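Local atomic coordinates of lectin (PDB entry 4HR6), a protein that probably binds carbohydrate as a three-chain, nontoxic seed lectin homologous to type II ribosome-inactivating proteins, this chain probably forming part of the ribosome-inactivating-protein-like region. Residues H36-F41 with T54-N59; V26-Q31 with H50-D55; S151-Q156 with V171-S176. All coordinates share one frame; numbering follows the deposited sequence.

Contact 1: H36-F41 with T54-N59; sequences HESYFF and TDTHQN
Two flat polar groups meet Glu37: the imidazole of His57 comes to one carboxylate oxygen by its edge, and the amide of Asn59 reaches the other. Asn59 ND2 donates to Glu37 OE1 at 3.0 Å in an almost straight bond that lies in the amide plane and uses the anti lone pair of the oxygen. His57 ND1 reaches Glu37 OE2 at 2.9 Å, but from above the carboxylate, 48° out of its plane. Glu37 suits this place because a carboxylate offers two acceptor oxygens to two donors; the bend at chi2 (-68°) turns it toward the neighbouring strand. The phenol ring of Tyr39 lies beside the Asn59 side chain and points the same way, the ring and amide planes 24° apart; it also meets the ring of Tyr30. The Phe40 ring has Ser38 OG at its edge and stacks on Phe49.

Glu37, Tyr39, His57 and Asn59 sit on one face of a parallel strand pair, 37-40 with 57-60, joined through helix 46-51 as a beta-alpha-beta crossover. The backbone bonds run from His57 N to His36 O, Ser38 N to His57 O, Asn59 N to Ser38 O (2.8 Å) and Phe40 N to Asn59 O. Ser38 O takes a second donor, Asn59 ND2 at 3.1 Å, from the opposite face of its carbonyl plane, so Asn59 binds by both side chain and backbone.

On the other face Ser38 OG lies 2.7 Å from Thr56 OG1, two short hydroxyl side chains that meet across the strand pair, with Ser38 OG also near Gln58 CA; Thr56 OG1 is also bonded to Phe53 O. Phe40 CE1 touches Gln58 CG at 3.8 Å, while Gln58 NE2 reaches back to Phe49 O at the helix.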
ATOM      1  N   HIS B  36      -8.042  -5.122 -40.849  1.00 47.68           N
ATOM      2  CA  HIS B  36      -7.217  -4.020 -41.409  1.00 49.59           C
ATOM      3  C   HIS B  36      -7.569  -2.699 -40.798  1.00 44.24           C
ATOM      4  O   HIS B  36      -7.161  -1.673 -41.321  1.00 46.11           O
ATOM      5  CB  HIS B  36      -7.437  -3.832 -42.916  1.00 52.78           C
ATOM      6  CG  HIS B  36      -7.542  -5.101 -43.658  1.00 56.47           C
ATOM      7  ND1 HIS B  36      -6.586  -6.084 -43.557  1.00 63.98           N
ATOM      8  CD2 HIS B  36      -8.503  -5.577 -44.481  1.00 61.30           C
ATOM      9  CE1 HIS B  36      -6.951  -7.116 -44.294  1.00 67.80           C
ATOM     10  NE2 HIS B  36      -8.106  -6.832 -44.871  1.00 66.99           N
ATOM     11  N   GLU B  37      -8.378  -2.718 -39.742  1.00 45.20           N
ATOM     12  CA  GLU B  37      -8.768  -1.514 -39.033  1.00 41.15           C
ATOM     13  C   GLU B  37      -8.077  -1.501 -37.682  1.00 37.98           C
ATOM     14  O   GLU B  37      -7.810  -2.558 -37.110  1.00 35.36           O
ATOM     15  CB  GLU B  37     -10.266  -1.486 -38.808  1.00 43.05           C
ATOM     16  CG  GLU B  37     -11.101  -1.755 -40.044  1.00 47.90           C
ATOM     17  CD  GLU B  37     -11.012  -0.649 -41.074  1.00 47.76           C
ATOM     18  OE1 GLU B  37     -11.036   0.537 -40.707  1.00 50.54           O
ATOM     19  OE2 GLU B  37     -10.936  -0.975 -42.271  1.00 56.42           O
ATOM     20  N   SER B  38      -7.786  -0.292 -37.200  1.00 32.26           N
ATOM     21  CA  SER B  38      -7.296  -0.072 -35.869  1.00 30.88           C
ATOM     22  C   SER B  38      -8.009   1.168 -35.334  1.00 30.52           C
ATOM     23  O   SER B  38      -8.577   1.967 -36.094  1.00 30.98           O
ATOM     24  CB  SER B  38      -5.772   0.092 -35.878  1.00 32.33           C
ATOM     25  OG  SER B  38      -5.376   1.247 -36.611  1.00 31.07           O
ATOM     26  N   TYR B  39      -8.021   1.320 -34.017  1.00 29.40           N
ATOM     27  CA  TYR B  39      -8.780   2.399 -33.400  1.00 27.49           C
ATOM     28  C   TYR B  39      -7.922   3.082 -32.366  1.00 27.63           C
ATOM     29  O   TYR B  39      -7.296   2.427 -31.540  1.00 27.98           O
ATOM     30  CB  TYR B  39     -10.070   1.864 -32.793  1.00 27.95           C
ATOM     31  CG  TYR B  39     -10.911   1.129 -33.792  1.00 27.74           C
ATOM     32  CD1 TYR B  39     -10.689  -0.205 -34.041  1.00 28.78           C
ATOM     33  CD2 TYR B  39     -11.888   1.788 -34.522  1.00 29.16           C
ATOM     34  CE1 TYR B  39     -11.425  -0.885 -34.982  1.00 30.85           C
ATOM     35  CE2 TYR B  39     -12.630   1.116 -35.475  1.00 31.57           C
ATOM     36  CZ  TYR B  39     -12.391  -0.231 -35.692  1.00 31.57           C
ATOM     37  OH  TYR B  39     -13.111  -0.940 -36.632  1.00 36.18           O
ATOM     38  N   PHE B  40      -7.870   4.407 -32.455  1.00 27.15           N
ATOM     39  CA  PHE B  40      -6.970   5.219 -31.659  1.00 26.83           C
ATOM     40  C   PHE B  40      -7.822   6.173 -30.870  1.00 28.86           C
ATOM     41  O   PHE B  40      -8.800   6.707 -31.402  1.00 29.17           O
ATOM     42  CB  PHE B  40      -6.022   6.021 -32.555  1.00 26.45           C
ATOM     43  CG  PHE B  40      -4.865   5.230 -33.074  1.00 26.61           C
ATOM     44  CD1 PHE B  40      -5.038   4.297 -34.073  1.00 27.80           C
ATOM     45  CD2 PHE B  40      -3.590   5.425 -32.564  1.00 27.69           C
ATOM     46  CE1 PHE B  40      -3.957   3.571 -34.556  1.00 28.80           C
ATOM     47  CE2 PHE B  40      -2.511   4.695 -33.027  1.00 27.88           C
ATOM     48  CZ  PHE B  40      -2.692   3.765 -34.033  1.00 28.79           C
ATOM     49  N   PHE B  41      -7.462   6.383 -29.604  1.00 29.08           N
ATOM     50  CA  PHE B  41      -8.102   7.432 -28.821  1.00 29.23           C
ATOM     51  C   PHE B  41      -7.745   8.783 -29.406  1.00 29.01           C
ATOM     52  O   PHE B  41      -6.672   8.968 -29.961  1.00 28.58           O
ATOM     53  CB  PHE B  41      -7.679   7.363 -27.347  1.00 29.08           C
ATOM     54  CG  PHE B  41      -8.347   6.250 -26.582  1.00 29.03           C
ATOM     55  CD1 PHE B  41      -7.737   5.020 -26.450  1.00 29.09           C
ATOM     56  CD2 PHE B  41      -9.604   6.428 -26.035  1.00 30.13           C
ATOM     57  CE1 PHE B  41      -8.350   3.984 -25.772  1.00 30.10           C
ATOM     58  CE2 PHE B  41     -10.229   5.392 -25.349  1.00 31.22           C
ATOM     59  CZ  PHE B  41      -9.599   4.168 -25.216  1.00 30.86           C
ATOM     60  N   THR B  54       0.578   0.463 -38.437  1.00 37.12           N
ATOM     61  CA  THR B  54       0.780   1.346 -39.594  1.00 39.40           C
ATOM     62  C   THR B  54       0.335   0.716 -40.911  1.00 38.58           C
ATOM     63  O   THR B  54       0.116   1.415 -41.878  1.00 40.13           O
ATOM     64  CB  THR B  54       2.250   1.789 -39.695  1.00 39.73           C
ATOM     65  OG1 THR B  54       3.104   0.640 -39.595  1.00 39.07           O
ATOM     66  CG2 THR B  54       2.566   2.735 -38.556  1.00 42.09           C
ATOM     67  N   ASP B  55       0.184  -0.598 -40.926  1.00 40.01           N
ATOM     68  CA  ASP B  55      -0.393  -1.307 -42.059  1.00 44.07           C
ATOM     69  C   ASP B  55      -1.893  -1.563 -41.853  1.00 40.67           C
ATOM     70  O   ASP B  55      -2.386  -2.621 -42.217  1.00 40.05           O
ATOM     71  CB  ASP B  55       0.328  -2.644 -42.218  1.00 48.95           C
ATOM     72  CG  ASP B  55       0.188  -3.509 -40.986  1.00 57.45           C
ATOM     73  OD1 ASP B  55       0.408  -2.997 -39.866  1.00 64.87           O
ATOM     74  OD2 ASP B  55      -0.185  -4.685 -41.126  1.00 68.25           O
ATOM     75  N   THR B  56      -2.608  -0.602 -41.263  1.00 35.85           N
ATOM     76  CA  THR B  56      -4.053  -0.697 -41.068  1.00 34.30           C
ATOM     77  C   THR B  56      -4.659   0.643 -41.406  1.00 33.39           C
ATOM     78  O   THR B  56      -3.947   1.634 -41.502  1.00 34.85           O
ATOM     79  CB  THR B  56      -4.422  -1.087 -39.599  1.00 35.09           C
ATOM     80  OG1 THR B  56      -4.135  -0.007 -38.694  1.00 32.43           O
ATOM     81  CG2 THR B  56      -3.650  -2.275 -39.179  1.00 33.36           C
ATOM     82  N   HIS B  57      -5.966   0.678 -41.595  1.00 35.53           N
ATOM     83  CA  HIS B  57      -6.687   1.935 -41.620  1.00 39.43           C
ATOM     84  C   HIS B  57      -6.824   2.357 -40.171  1.00 37.20           C
ATOM     85  O   HIS B  57      -7.406   1.631 -39.386  1.00 38.73           O
ATOM     86  CB  HIS B  57      -8.085   1.782 -42.224  1.00 45.52           C
ATOM     87  CG  HIS B  57      -8.097   1.161 -43.578  1.00 55.01           C
ATOM     88  ND1 HIS B  57      -8.680  -0.064 -43.827  1.00 63.49           N
ATOM     89  CD2 HIS B  57      -7.590   1.585 -44.762  1.00 59.42           C
ATOM     90  CE1 HIS B  57      -8.525  -0.369 -45.102  1.00 64.23           C
ATOM     91  NE2 HIS B  57      -7.865   0.613 -45.691  1.00 59.72           N
ATOM     92  N   GLN B  58      -6.274   3.515 -39.827  1.00 34.66           N
ATOM     93  CA  GLN B  58      -6.249   4.003 -38.467  1.00 35.30           C
ATOM     94  C   GLN B  58      -7.435   4.898 -38.222  1.00 34.05           C
ATOM     95  O   GLN B  58      -7.476   6.012 -38.685  1.00 37.83           O
ATOM     96  CB  GLN B  58      -4.947   4.759 -38.183  1.00 34.59           C
ATOM     97  CG  GLN B  58      -3.692   3.902 -38.321  1.00 36.63           C
ATOM     98  CD  GLN B  58      -2.406   4.711 -38.215  1.00 37.10           C
ATOM     99  OE1 GLN B  58      -2.364   5.839 -38.643  1.00 39.93           O
ATOM    100  NE2 GLN B  58      -1.368   4.137 -37.618  1.00 37.82           N
ATOM    101  N   ASN B  59      -8.411   4.407 -37.480  1.00 34.26           N
ATOM    102  CA  ASN B  59      -9.570   5.219 -37.131  1.00 33.95           C
ATOM    103  C   ASN B  59      -9.324   5.930 -35.818  1.00 32.45           C
ATOM    104  O   ASN B  59      -8.670   5.392 -34.927  1.00 33.24           O
ATOM    105  CB  ASN B  59     -10.799   4.332 -37.021  1.00 35.39           C
ATOM    106  CG  ASN B  59     -11.056   3.579 -38.291  1.00 37.81           C
ATOM    107  OD1 ASN B  59     -11.605   4.139 -39.230  1.00 42.73           O
ATOM    108  ND2 ASN B  59     -10.643   2.312 -38.342  1.00 38.35           N
TER

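Contact 2: V26-Q31 with H50-D55; sequences VAVAYQ and HTLFTD
The Phe53 ring receives Gln31 CB over one face, almost above its centre: the CH-pi distance from Gln31 CB to the ring centroid is 4.0 Å, only 13° off the ring normal. At the ring's edge, in its plane, Ala29 CB lies 4.0 Å from Phe53 CE2; the small methyl lets the ring come in close to the strand. Gln31 CG stands opposite the backbone N (chi1 -162°) and the chain runs out extended, which carries OE1 past the ring to 3.6 Å from Phe53 CD1. Its CB methylene thus covers the ring, while the amide NE2 makes a weak hydrogen bond to Ser35 O. Beside this pair, Val28 CG2 meets Leu52 CD1 at 4.0 Å, the two branched chains crossing at about a right angle.

The chain turns out of the helix here: Leu52 is the first residue to leave helical angles, and Phe53 takes a left-handed backbone conformation, consistent with both consecutive side chains pointing toward strand 26-32. Leu52 also rests on Phe3 and Ala19, and Phe53 on Ser38; the loop leaving helix 46-51 is thereby packed on side chains from strands 3-9, 15-21, 26-32 and 37-40.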
ATOM      1  N   VAL B  26      -1.393   4.574 -20.078  1.00 32.54           N
ATOM      2  CA  VAL B  26      -2.751   4.650 -20.584  1.00 32.51           C
ATOM      3  C   VAL B  26      -2.851   3.819 -21.852  1.00 31.62           C
ATOM      4  O   VAL B  26      -1.868   3.662 -22.586  1.00 30.44           O
ATOM      5  CB  VAL B  26      -3.199   6.090 -20.914  1.00 34.43           C
ATOM      6  CG1 VAL B  26      -3.344   6.906 -19.637  1.00 35.26           C
ATOM      7  CG2 VAL B  26      -2.228   6.762 -21.894  1.00 34.28           C
ATOM      8  N   ALA B  27      -4.052   3.317 -22.104  1.00 28.23           N
ATOM      9  CA  ALA B  27      -4.371   2.675 -23.358  1.00 28.87           C
ATOM     10  C   ALA B  27      -4.467   3.732 -24.451  1.00 25.84           C
ATOM     11  O   ALA B  27      -5.090   4.745 -24.261  1.00 27.36           O
ATOM     12  CB  ALA B  27      -5.685   1.930 -23.231  1.00 28.75           C
ATOM     13  N   VAL B  28      -3.831   3.499 -25.583  1.00 27.56           N
ATOM     14  CA  VAL B  28      -3.869   4.473 -26.686  1.00 27.66           C
ATOM     15  C   VAL B  28      -4.549   3.981 -27.962  1.00 25.77           C
ATOM     16  O   VAL B  28      -5.000   4.788 -28.769  1.00 26.94           O
ATOM     17  CB  VAL B  28      -2.454   4.983 -27.055  1.00 27.84           C
ATOM     18  CG1 VAL B  28      -1.788   5.603 -25.854  1.00 29.30           C
ATOM     19  CG2 VAL B  28      -1.584   3.883 -27.613  1.00 30.94           C
ATOM     20  N   ALA B  29      -4.551   2.677 -28.183  1.00 26.74           N
ATOM     21  CA  ALA B  29      -5.102   2.116 -29.398  1.00 27.76           C
ATOM     22  C   ALA B  29      -5.345   0.637 -29.233  1.00 27.79           C
ATOM     23  O   ALA B  29      -4.798   0.009 -28.325  1.00 27.05           O
ATOM     24  CB  ALA B  29      -4.130   2.320 -30.554  1.00 30.20           C
ATOM     25  N   TYR B  30      -6.161   0.077 -30.121  1.00 27.83           N
ATOM     26  CA  TYR B  30      -6.261  -1.379 -30.223  1.00 28.99           C
ATOM     27  C   TYR B  30      -6.555  -1.811 -31.647  1.00 29.66           C
ATOM     28  O   TYR B  30      -7.001  -1.009 -32.467  1.00 28.65           O
ATOM     29  CB  TYR B  30      -7.347  -1.947 -29.288  1.00 27.52           C
ATOM     30  CG  TYR B  30      -8.762  -1.929 -29.837  1.00 26.62           C
ATOM     31  CD1 TYR B  30      -9.333  -3.074 -30.412  1.00 28.07           C
ATOM     32  CD2 TYR B  30      -9.528  -0.793 -29.769  1.00 27.12           C
ATOM     33  CE1 TYR B  30     -10.633  -3.065 -30.896  1.00 26.60           C
ATOM     34  CE2 TYR B  30     -10.815  -0.763 -30.261  1.00 27.12           C
ATOM     35  CZ  TYR B  30     -11.360  -1.904 -30.816  1.00 26.86           C
ATOM     36  OH  TYR B  30     -12.632  -1.858 -31.287  1.00 27.28           O
ATOM     37  N   GLN B  31      -6.350  -3.101 -31.887  1.00 30.78           N
ATOM     38  CA  GLN B  31      -6.675  -3.738 -33.149  1.00 35.27           C
ATOM     39  C   GLN B  31      -7.353  -5.096 -32.899  1.00 33.12           C
ATOM     40  O   GLN B  31      -6.847  -5.906 -32.124  1.00 31.50           O
ATOM     41  CB  GLN B  31      -5.404  -3.988 -33.964  1.00 37.28           C
ATOM     42  CG  GLN B  31      -5.704  -4.235 -35.441  1.00 42.33           C
ATOM     43  CD  GLN B  31      -4.577  -4.921 -36.197  1.00 44.33           C
ATOM     44  OE1 GLN B  31      -3.514  -5.185 -35.656  1.00 44.97           O
ATOM     45  NE2 GLN B  31      -4.823  -5.217 -37.466  1.00 51.04           N
ATOM     46  N   HIS B  50       2.383   6.966 -35.794  1.00 39.14           N
ATOM     47  CA  HIS B  50       3.494   6.797 -36.708  1.00 42.36           C
ATOM     48  C   HIS B  50       4.148   5.466 -36.519  1.00 42.11           C
ATOM     49  O   HIS B  50       4.804   4.997 -37.420  1.00 44.62           O
ATOM     50  CB  HIS B  50       4.516   7.933 -36.563  1.00 44.98           C
ATOM     51  CG  HIS B  50       4.054   9.216 -37.177  1.00 50.24           C
ATOM     52  ND1 HIS B  50       3.389  10.187 -36.460  1.00 53.37           N
ATOM     53  CD2 HIS B  50       4.113   9.665 -38.453  1.00 52.48           C
ATOM     54  CE1 HIS B  50       3.072  11.188 -37.263  1.00 54.89           C
ATOM     55  NE2 HIS B  50       3.505  10.898 -38.478  1.00 55.30           N
ATOM     56  N   THR B  51       3.946   4.842 -35.366  1.00 40.73           N
ATOM     57  CA  THR B  51       4.628   3.605 -35.058  1.00 40.21           C
ATOM     58  C   THR B  51       3.712   2.412 -34.833  1.00 39.47           C
ATOM     59  O   THR B  51       4.194   1.297 -34.888  1.00 41.23           O
ATOM     60  CB  THR B  51       5.541   3.758 -33.814  1.00 43.20           C
ATOM     61  OG1 THR B  51       4.786   4.278 -32.731  1.00 43.79           O
ATOM     62  CG2 THR B  51       6.693   4.718 -34.086  1.00 44.98           C
ATOM     63  N   LEU B  52       2.418   2.610 -34.564  1.00 37.97           N
ATOM     64  CA  LEU B  52       1.546   1.463 -34.273  1.00 37.08           C
ATOM     65  C   LEU B  52       0.543   1.206 -35.372  1.00 32.29           C
ATOM     66  O   LEU B  52      -0.099   2.120 -35.856  1.00 30.30           O
ATOM     67  CB  LEU B  52       0.754   1.676 -32.985  1.00 38.68           C
ATOM     68  CG  LEU B  52       1.518   1.811 -31.678  1.00 40.34           C
ATOM     69  CD1 LEU B  52       0.579   2.327 -30.595  1.00 40.26           C
ATOM     70  CD2 LEU B  52       2.131   0.475 -31.296  1.00 41.53           C
ATOM     71  N   PHE B  53       0.373  -0.062 -35.703  1.00 33.50           N
ATOM     72  CA  PHE B  53      -0.670  -0.514 -36.616  1.00 34.14           C
ATOM     73  C   PHE B  53      -0.628   0.266 -37.922  1.00 34.46           C
ATOM     74  O   PHE B  53      -1.652   0.676 -38.455  1.00 36.00           O
ATOM     75  CB  PHE B  53      -2.053  -0.436 -35.946  1.00 33.79           C
ATOM     76  CG  PHE B  53      -2.111  -1.084 -34.583  1.00 34.47           C
ATOM     77  CD1 PHE B  53      -1.618  -2.367 -34.375  1.00 36.37           C
ATOM     78  CD2 PHE B  53      -2.644  -0.404 -33.494  1.00 33.57           C
ATOM     79  CE1 PHE B  53      -1.657  -2.950 -33.118  1.00 35.30           C
ATOM     80  CE2 PHE B  53      -2.682  -0.988 -32.241  1.00 33.32           C
ATOM     81  CZ  PHE B  53      -2.191  -2.256 -32.053  1.00 33.62           C
ATOM     82  N   THR B  54       0.578   0.463 -38.437  1.00 37.12           N
ATOM     83  CA  THR B  54       0.780   1.346 -39.594  1.00 39.40           C
ATOM     84  C   THR B  54       0.335   0.716 -40.911  1.00 38.58           C
ATOM     85  O   THR B  54       0.116   1.415 -41.878  1.00 40.13           O
ATOM     86  CB  THR B  54       2.250   1.789 -39.695  1.00 39.73           C
ATOM     87  OG1 THR B  54       3.104   0.640 -39.595  1.00 39.07           O
ATOM     88  CG2 THR B  54       2.566   2.735 -38.556  1.00 42.09           C
ATOM     89  N   ASP B  55       0.184  -0.598 -40.926  1.00 40.01           N
ATOM     90  CA  ASP B  55      -0.393  -1.307 -42.059  1.00 44.07           C
ATOM     91  C   ASP B  55      -1.893  -1.563 -41.853  1.00 40.67           C
ATOM     92  O   ASP B  55      -2.386  -2.621 -42.217  1.00 40.05           O
ATOM     93  CB  ASP B  55       0.328  -2.644 -42.218  1.00 48.95           C
ATOM     94  CG  ASP B  55       0.188  -3.509 -40.986  1.00 57.45           C
ATOM     95  OD1 ASP B  55       0.408  -2.997 -39.866  1.00 64.87           O
ATOM     96  OD2 ASP B  55      -0.185  -4.685 -41.126  1.00 68.25           O
TER

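Contact 3: S151-Q156 with V171-S176; sequences SEISLQ and VELYNS
Helix 151-156 and strand 171-174 run obliquely, 126° between their directions and 9.8 Å between their axes, with the CA atoms of Ile153 and Val171 coming nearest at 7.1 Å. The touching is done by branched aliphatic side chains. Ile153 CG1 lies 4.1 Å from Val171 CG1, the two side chains crossing at about a right angle, and further out Ile153 CD1 comes to 4.5 Å from Leu173 CD2. In Ile153 the CG1 branch stands opposite the carbonyl carbon (chi1 -73°) and the chain then extends (chi2 165°), carrying its terminal methyl outward to the leucine. Val171, short and branched at CB, presents one methyl to Ile153 and the other to the helix turn, where Val171 CG2 lies 4.4 Å from the CG atoms of both Glu152 and Gln156.

Those two residues are one turn apart and joined to each other. Gln156 NE2 donates to Glu152 OE2 at 2.8 Å; the bond lies near the amide plane, while the carboxylate oxygen is met from above its own plane. Their methylenes can therefore cover the valine while their polar ends engage other partners: Glu152 OE1 is bonded to Asn1 ND2 of another chain of the assembly, and Gln156 OE1 to Gly168 N of the same strand. Strand 166-174 is further paired with strand 180-185.

The aliphatic centre is thus held by dispersion and burial, whereas the Gln156 amide ties the helix to strand 166-174 and the Glu152 carboxylate ties it to the other chain, so an apolar centre is flanked by specific polar bonds.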
ATOM      1  N   SER B 151      -1.757   9.214  -9.956  1.00 28.51           N
ATOM      2  CA  SER B 151      -0.736  10.160 -10.370  1.00 29.05           C
ATOM      3  C   SER B 151      -0.192  10.945  -9.193  1.00 26.43           C
ATOM      4  O   SER B 151       1.005  11.078  -9.024  1.00 27.55           O
ATOM      5  CB  SER B 151      -1.302  11.144 -11.400  1.00 30.67           C
ATOM      6  OG  SER B 151      -0.268  12.017 -11.802  1.00 32.40           O
ATOM      7  N   GLU B 152      -1.103  11.473  -8.400  1.00 29.38           N
ATOM      8  CA  GLU B 152      -0.786  12.257  -7.220  1.00 31.43           C
ATOM      9  C   GLU B 152      -0.066  11.426  -6.144  1.00 32.59           C
ATOM     10  O   GLU B 152       0.873  11.917  -5.521  1.00 32.90           O
ATOM     11  CB  GLU B 152      -2.085  12.821  -6.666  1.00 32.83           C
ATOM     12  CG  GLU B 152      -1.948  13.777  -5.504  1.00 37.17           C
ATOM     13  CD  GLU B 152      -1.170  15.044  -5.834  1.00 38.92           C
ATOM     14  OE1 GLU B 152      -1.089  15.430  -7.011  1.00 40.60           O
ATOM     15  OE2 GLU B 152      -0.639  15.658  -4.888  1.00 44.97           O
ATOM     16  N   ILE B 153      -0.510  10.182  -5.929  1.00 29.30           N
ATOM     17  CA  ILE B 153       0.175   9.257  -5.011  1.00 28.51           C
ATOM     18  C   ILE B 153       1.570   8.977  -5.489  1.00 26.91           C
ATOM     19  O   ILE B 153       2.510   9.007  -4.708  1.00 28.63           O
ATOM     20  CB  ILE B 153      -0.561   7.900  -4.886  1.00 29.32           C
ATOM     21  CG1 ILE B 153      -1.837   8.065  -4.079  1.00 30.54           C
ATOM     22  CG2 ILE B 153       0.309   6.818  -4.247  1.00 29.92           C
ATOM     23  CD1 ILE B 153      -2.779   6.887  -4.210  1.00 31.90           C
ATOM     24  N   SER B 154       1.725   8.682  -6.766  1.00 26.95           N
ATOM     25  CA  SER B 154       3.074   8.512  -7.288  1.00 27.19           C
ATOM     26  C   SER B 154       3.968   9.746  -7.037  1.00 26.79           C
ATOM     27  O   SER B 154       5.118   9.613  -6.684  1.00 24.78           O
ATOM     28  CB  SER B 154       3.048   8.235  -8.791  1.00 28.26           C
ATOM     29  OG  SER B 154       2.293   7.110  -9.137  1.00 25.76           O
ATOM     30  N   LEU B 155       3.444  10.947  -7.279  1.00 28.69           N
ATOM     31  CA  LEU B 155       4.203  12.177  -7.028  1.00 27.99           C
ATOM     32  C   LEU B 155       4.602  12.282  -5.558  1.00 28.61           C
ATOM     33  O   LEU B 155       5.736  12.613  -5.250  1.00 28.34           O
ATOM     34  CB  LEU B 155       3.383  13.429  -7.394  1.00 28.51           C
ATOM     35  CG  LEU B 155       4.017  14.789  -7.055  1.00 30.90           C
ATOM     36  CD1 LEU B 155       5.304  15.022  -7.810  1.00 33.61           C
ATOM     37  CD2 LEU B 155       3.070  15.915  -7.392  1.00 34.13           C
ATOM     38  N   GLN B 156       3.661  12.026  -4.655  1.00 28.62           N
ATOM     39  CA  GLN B 156       3.942  12.169  -3.241  1.00 32.50           C
ATOM     40  C   GLN B 156       4.938  11.137  -2.721  1.00 34.10           C
ATOM     41  O   GLN B 156       5.734  11.436  -1.831  1.00 34.24           O
ATOM     42  CB  GLN B 156       2.653  12.136  -2.422  1.00 33.94           C
ATOM     43  CG  GLN B 156       1.678  13.256  -2.751  1.00 36.61           C
ATOM     44  CD  GLN B 156       2.301  14.638  -2.673  1.00 38.55           C
ATOM     45  OE1 GLN B 156       3.235  14.876  -1.907  1.00 38.76           O
ATOM     46  NE2 GLN B 156       1.795  15.554  -3.487  1.00 41.07           N
ATOM     47  N   VAL B 171      -3.413  13.050   0.561  1.00 40.50           N
ATOM     48  CA  VAL B 171      -4.262  12.315  -0.382  1.00 37.91           C
ATOM     49  C   VAL B 171      -5.484  11.765   0.358  1.00 37.89           C
ATOM     50  O   VAL B 171      -5.344  11.201   1.428  1.00 39.80           O
ATOM     51  CB  VAL B 171      -3.506  11.134  -0.999  1.00 38.25           C
ATOM     52  CG1 VAL B 171      -4.413  10.366  -1.953  1.00 40.21           C
ATOM     53  CG2 VAL B 171      -2.245  11.613  -1.712  1.00 39.77           C
ATOM     54  N   GLU B 172      -6.661  11.907  -0.241  1.00 38.18           N
ATOM     55  CA  GLU B 172      -7.917  11.480   0.339  1.00 41.31           C
ATOM     56  C   GLU B 172      -8.351  10.149  -0.245  1.00 38.82           C
ATOM     57  O   GLU B 172      -8.759  10.076  -1.395  1.00 38.75           O
ATOM     58  CB  GLU B 172      -9.001  12.526   0.066  1.00 45.16           C
ATOM     59  CG  GLU B 172      -8.551  13.940   0.378  1.00 50.75           C
ATOM     60  CD  GLU B 172      -9.702  14.914   0.510  1.00 53.62           C
ATOM     61  OE1 GLU B 172     -10.511  15.033  -0.430  1.00 61.93           O
ATOM     62  OE2 GLU B 172      -9.792  15.559   1.562  1.00 56.47           O
ATOM     63  N   LEU B 173      -8.244   9.090   0.548  1.00 39.29           N
ATOM     64  CA  LEU B 173      -8.704   7.771   0.127  1.00 39.17           C
ATOM     65  C   LEU B 173      -9.881   7.311   0.969  1.00 38.79           C
ATOM     66  O   LEU B 173     -10.105   7.808   2.067  1.00 40.65           O
ATOM     67  CB  LEU B 173      -7.576   6.762   0.227  1.00 39.94           C
ATOM     68  CG  LEU B 173      -6.359   6.993  -0.667  1.00 41.92           C
ATOM     69  CD1 LEU B 173      -5.374   5.856  -0.453  1.00 42.81           C
ATOM     70  CD2 LEU B 173      -6.755   7.091  -2.133  1.00 42.62           C
ATOM     71  N   TYR B 174     -10.638   6.367   0.427  1.00 38.07           N
ATOM     72  CA  TYR B 174     -11.759   5.770   1.109  1.00 37.33           C
ATOM     73  C   TYR B 174     -11.512   4.302   1.364  1.00 38.24           C
ATOM     74  O   TYR B 174     -10.849   3.647   0.577  1.00 35.77           O
ATOM     75  CB  TYR B 174     -13.027   5.942   0.280  1.00 38.88           C
ATOM     76  CG  TYR B 174     -13.491   7.356   0.267  1.00 40.26           C
ATOM     77  CD1 TYR B 174     -13.043   8.239  -0.702  1.00 42.18           C
ATOM     78  CD2 TYR B 174     -14.350   7.832   1.249  1.00 44.00           C
ATOM     79  CE1 TYR B 174     -13.458   9.555  -0.722  1.00 44.33           C
ATOM     80  CE2 TYR B 174     -14.770   9.152   1.246  1.00 45.83           C
ATOM     81  CZ  TYR B 174     -14.320  10.007   0.258  1.00 47.42           C
ATOM     82  OH  TYR B 174     -14.727  11.320   0.244  1.00 49.43           O
ATOM     83  N   ASN B 175     -12.052   3.789   2.477  1.00 40.07           N
ATOM     84  CA  ASN B 175     -12.029   2.351   2.748  1.00 37.94           C
ATOM     85  C   ASN B 175     -13.314   1.734   2.258  1.00 36.18           C
ATOM     86  O   ASN B 175     -14.163   2.438   1.723  1.00 35.28           O
ATOM     87  CB  ASN B 175     -11.711   2.033   4.225  1.00 39.56           C
ATOM     88  CG  ASN B 175     -12.828   2.399   5.203  1.00 40.55           C
ATOM     89  OD1 ASN B 175     -13.951   2.757   4.842  1.00 41.05           O
ATOM     90  ND2 ASN B 175     -12.497   2.309   6.473  1.00 44.33           N
ATOM     91  N   SER B 176     -13.436   0.420   2.395  1.00 37.69           N
ATOM     92  CA  SER B 176     -14.626  -0.292   1.921  1.00 42.29           C
ATOM     93  C   SER B 176     -15.923   0.071   2.659  1.00 43.78           C
ATOM     94  O   SER B 176     -17.005  -0.227   2.166  1.00 45.97           O
ATOM     95  CB  SER B 176     -14.415  -1.811   1.980  1.00 41.98           C
ATOM     96  OG  SER B 176     -13.203  -2.181   1.360  1.00 40.80           O
TER

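Overall arrangement
Contacts 1 and 2 lie side by side, their centres 7 Å apart, on the mixed five-stranded sheet at one side of the chain. They share Thr54 and Asp55. The beta-alpha-beta unit of contact 1 belongs to this sheet, and the loop following helix 46-51 in contact 2 covers it; its neighbouring strands 26-32 and 37-40 are joined by backbone bonds such as Tyr39 with Tyr30. Contact 3 comes later along the chain, on the opposite side of its centre, about 35 Å from contact 1 and 30 Å from contact 2 between centres. It joins helix 141-159 to the two-stranded sheet and lies against another chain of the assembly. The two regions do not touch; the nearest atoms of contacts 2 and 3 are about 9 Å apart.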